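Local coordinates for glutamine amidotransferase domain-containing protein (Thermotoga maritima, PDB 1O1Y), which probably acts as a glutamine amidotransferase of the class I family, hydrolysing glutamine to release ammonia for transfer to an acceptor, at residues A[146-151]-A[181-186]. Residues are numbered along the deposited sequence; the frame is centred on the assembly and turned at random.
With SO4 (sulfate ion), chain C.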
loop_
_atom_site.group_PDB
_atom_site.type_symbol
_atom_site.label_atom_id
_atom_site.label_comp_id
_atom_site.label_asym_id
_atom_site.label_seq_id
_atom_site.Cartn_x
_atom_site.Cartn_y
_atom_site.Cartn_z
ATOM N N VAL A 146 -0.571 -12.270 4.983
ATOM C CA VAL A 146 0.028 -11.007 4.581
ATOM C C VAL A 146 0.662 -10.281 5.772
ATOM O O VAL A 146 0.434 -10.626 6.968
ATOM C CB VAL A 146 -1.018 -10.076 3.925
ATOM C CG1 VAL A 146 -1.648 -10.734 2.739
ATOM C CG2 VAL A 146 -2.044 -9.605 4.950
ATOM N N PHE A 147 1.491 -9.294 5.461
ATOM C CA PHE A 147 2.201 -8.560 6.512
ATOM C C PHE A 147 1.483 -7.224 6.846
ATOM O O PHE A 147 1.100 -6.452 5.970
ATOM C CB PHE A 147 3.620 -8.286 6.091
ATOM C CG PHE A 147 4.435 -7.570 7.114
ATOM C CD1 PHE A 147 4.718 -8.151 8.336
ATOM C CD2 PHE A 147 4.978 -6.317 6.812
ATOM C CE1 PHE A 147 5.526 -7.457 9.274
ATOM C CE2 PHE A 147 5.764 -5.647 7.716
ATOM C CZ PHE A 147 6.019 -6.212 8.960
ATOM N N GLN A 148 1.285 -7.002 8.124
ATOM C CA GLN A 148 0.533 -5.855 8.636
ATOM C C GLN A 148 1.403 -5.040 9.545
ATOM O O GLN A 148 2.202 -5.574 10.344
ATOM C CB GLN A 148 -0.666 -6.308 9.482
ATOM C CG GLN A 148 -1.707 -7.108 8.688
ATOM C CD GLN A 148 -2.637 -6.236 7.875
ATOM O OE1 GLN A 148 -2.352 -5.060 7.619
ATOM N NE2 GLN A 148 -3.776 -6.818 7.462
ATOM N N TRP A 149 1.232 -3.738 9.472
ATOM C CA TRP A 149 1.842 -2.852 10.430
ATOM C C TRP A 149 0.987 -1.593 10.568
ATOM O O TRP A 149 1.327 -0.534 10.063
ATOM C CB TRP A 149 3.269 -2.486 10.019
ATOM C CG TRP A 149 4.099 -2.003 11.211
ATOM C CD1 TRP A 149 3.744 -1.079 12.145
ATOM C CD2 TRP A 149 5.403 -2.468 11.592
ATOM N NE1 TRP A 149 4.741 -0.950 13.084
ATOM C CE2 TRP A 149 5.776 -1.777 12.750
ATOM C CE3 TRP A 149 6.284 -3.409 11.072
ATOM C CZ2 TRP A 149 7.005 -1.993 13.380
ATOM C CZ3 TRP A 149 7.501 -3.606 11.692
ATOM C CH2 TRP A 149 7.842 -2.910 12.826
ATOM N N HIS A 150 -0.132 -1.709 11.277
ATOM C CA HIS A 150 -1.081 -0.596 11.341
ATOM C C HIS A 150 -1.894 -0.645 12.621
ATOM O O HIS A 150 -2.204 -1.709 13.132
ATOM C CB HIS A 150 -2.007 -0.577 10.105
ATOM C CG HIS A 150 -3.108 -1.589 10.148
ATOM N ND1 HIS A 150 -4.396 -1.271 10.544
ATOM C CD2 HIS A 150 -3.115 -2.919 9.887
ATOM C CE1 HIS A 150 -5.139 -2.367 10.529
ATOM N NE2 HIS A 150 -4.379 -3.384 10.154
ATOM N N GLY A 151 -2.269 0.543 13.071
ATOM C CA GLY A 151 -3.175 0.738 14.167
ATOM C C GLY A 151 -4.483 1.383 13.758
ATOM O O GLY A 151 -5.432 1.313 14.519
ATOM N N GLY A 181 -7.079 0.321 -2.754
ATOM C CA GLY A 181 -6.490 0.521 -1.443
ATOM C C GLY A 181 -6.314 -0.794 -0.728
ATOM O O GLY A 181 -7.252 -1.549 -0.607
ATOM N N LEU A 182 -5.106 -1.053 -0.238
ATOM C CA LEU A 182 -4.816 -2.251 0.568
ATOM C C LEU A 182 -4.244 -1.809 1.885
ATOM O O LEU A 182 -3.295 -1.067 1.913
ATOM C CB LEU A 182 -3.810 -3.163 -0.157
ATOM C CG LEU A 182 -4.161 -3.732 -1.507
ATOM C CD1 LEU A 182 -3.016 -4.641 -2.017
ATOM C CD2 LEU A 182 -5.474 -4.470 -1.463
ATOM N N GLN A 183 -4.830 -2.254 2.987
ATOM C CA GLN A 183 -4.312 -1.913 4.297
ATOM C C GLN A 183 -2.943 -2.590 4.559
ATOM O O GLN A 183 -2.059 -2.051 5.262
ATOM C CB GLN A 183 -5.334 -2.313 5.352
ATOM C CG GLN A 183 -4.878 -2.082 6.771
ATOM C CD GLN A 183 -4.798 -0.600 7.080
ATOM O OE1 GLN A 183 -5.837 0.027 7.301
ATOM N NE2 GLN A 183 -3.579 -0.038 7.088
ATOM N N PHE A 184 -2.793 -3.785 3.978
ATOM C CA PHE A 184 -1.695 -4.699 4.243
ATOM C C PHE A 184 -0.562 -4.641 3.189
ATOM O O PHE A 184 -0.699 -4.028 2.092
ATOM C CB PHE A 184 -2.248 -6.127 4.343
ATOM C CG PHE A 184 -3.045 -6.542 3.147
ATOM C CD1 PHE A 184 -4.446 -6.405 3.134
ATOM C CD2 PHE A 184 -2.418 -7.150 2.060
ATOM C CE1 PHE A 184 -5.176 -6.784 2.009
ATOM C CE2 PHE A 184 -3.138 -7.533 0.978
ATOM C CZ PHE A 184 -4.528 -7.373 0.936
ATOM N N HIS A 185 0.500 -5.382 3.481
ATOM C CA HIS A 185 1.699 -5.413 2.654
ATOM C C HIS A 185 1.891 -6.789 2.036
ATOM O O HIS A 185 1.987 -7.802 2.756
ATOM C CB HIS A 185 2.898 -5.094 3.536
ATOM C CG HIS A 185 2.837 -3.735 4.131
ATOM N ND1 HIS A 185 3.318 -2.614 3.485
ATOM C CD2 HIS A 185 2.323 -3.302 5.308
ATOM C CE1 HIS A 185 3.140 -1.552 4.260
ATOM N NE2 HIS A 185 2.536 -1.940 5.369
ATOM N N ILE A 186 1.974 -6.817 0.702
ATOM C CA ILE A 186 2.423 -7.987 -0.021
ATOM C C ILE A 186 3.744 -7.697 -0.726
ATOM O O ILE A 186 4.265 -8.572 -1.448
ATOM C CB ILE A 186 1.366 -8.478 -1.042
ATOM C CG1 ILE A 186 1.117 -7.465 -2.152
ATOM C CG2 ILE A 186 0.062 -8.822 -0.348
ATOM C CD1 ILE A 186 0.107 -7.939 -3.247
HETATM S S SO4 C . -1.186 3.620 11.753
HETATM O O1 SO4 C . -0.433 2.947 12.791
HETATM O O2 SO4 C . -2.165 2.778 11.024
HETATM O O3 SO4 C . -0.189 4.031 10.765
HETATM O O4 SO4 C . -1.854 4.839 12.239
HETATM O O HOH W 1 -0.589 -2.783 7.524
#
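The active site of glutamine amidotransferases of this class carries its histidine and glutamate just past a strand of the central sheet, and here Phe147 of strand 143-150 pairs with His185, in the segment that follows strand 179-182. The two form a single antiparallel hydrogen-bonded pair: Phe147 N donates to His185 O at 3.1 Å, and His185 N to Phe147 O at 2.8 Å. The same carbonyl, Phe147 O, lies in the plane of the His185 imidazole at its edge, 3.4 Å from CD2. His185 bonds through ND1 to Glu187 OE2 and through NE2 to the cysteinesulfonic acid at position 100, consistent with the catalytic triad of this family, its cysteine oxidised. On the other side of the backbone pairing, Phe184 packs against Val146, whose CG2 comes 3.5 Å from Phe184 CB, while Gln148 OE1 lies 3.4 Å from Phe184 CB, the amide and ring planes 82° apart; Gln148 NE2 is held by Gln172. A water joins the segments where direct pairing stops, accepting from Trp149 N and lying within hydrogen-bonding distance of Gln148 OE1 and Gln183 O. Farther along, a classic beta bulge sets two residues, Trp149 and His150, against Glu122 of the neighbouring strand. His150 is fixed by Asp152 O at ND1 and Glu122 OE1 at NE2, leaving a ring face to Gln183. With chi2 of 70° bending its chain, Gln183 lays its amide almost parallel to that imidazole, Gln104 holding OE1, and its CG sits over the ring centre in a CH-pi contact, 3.6 Å from the His150 centroid.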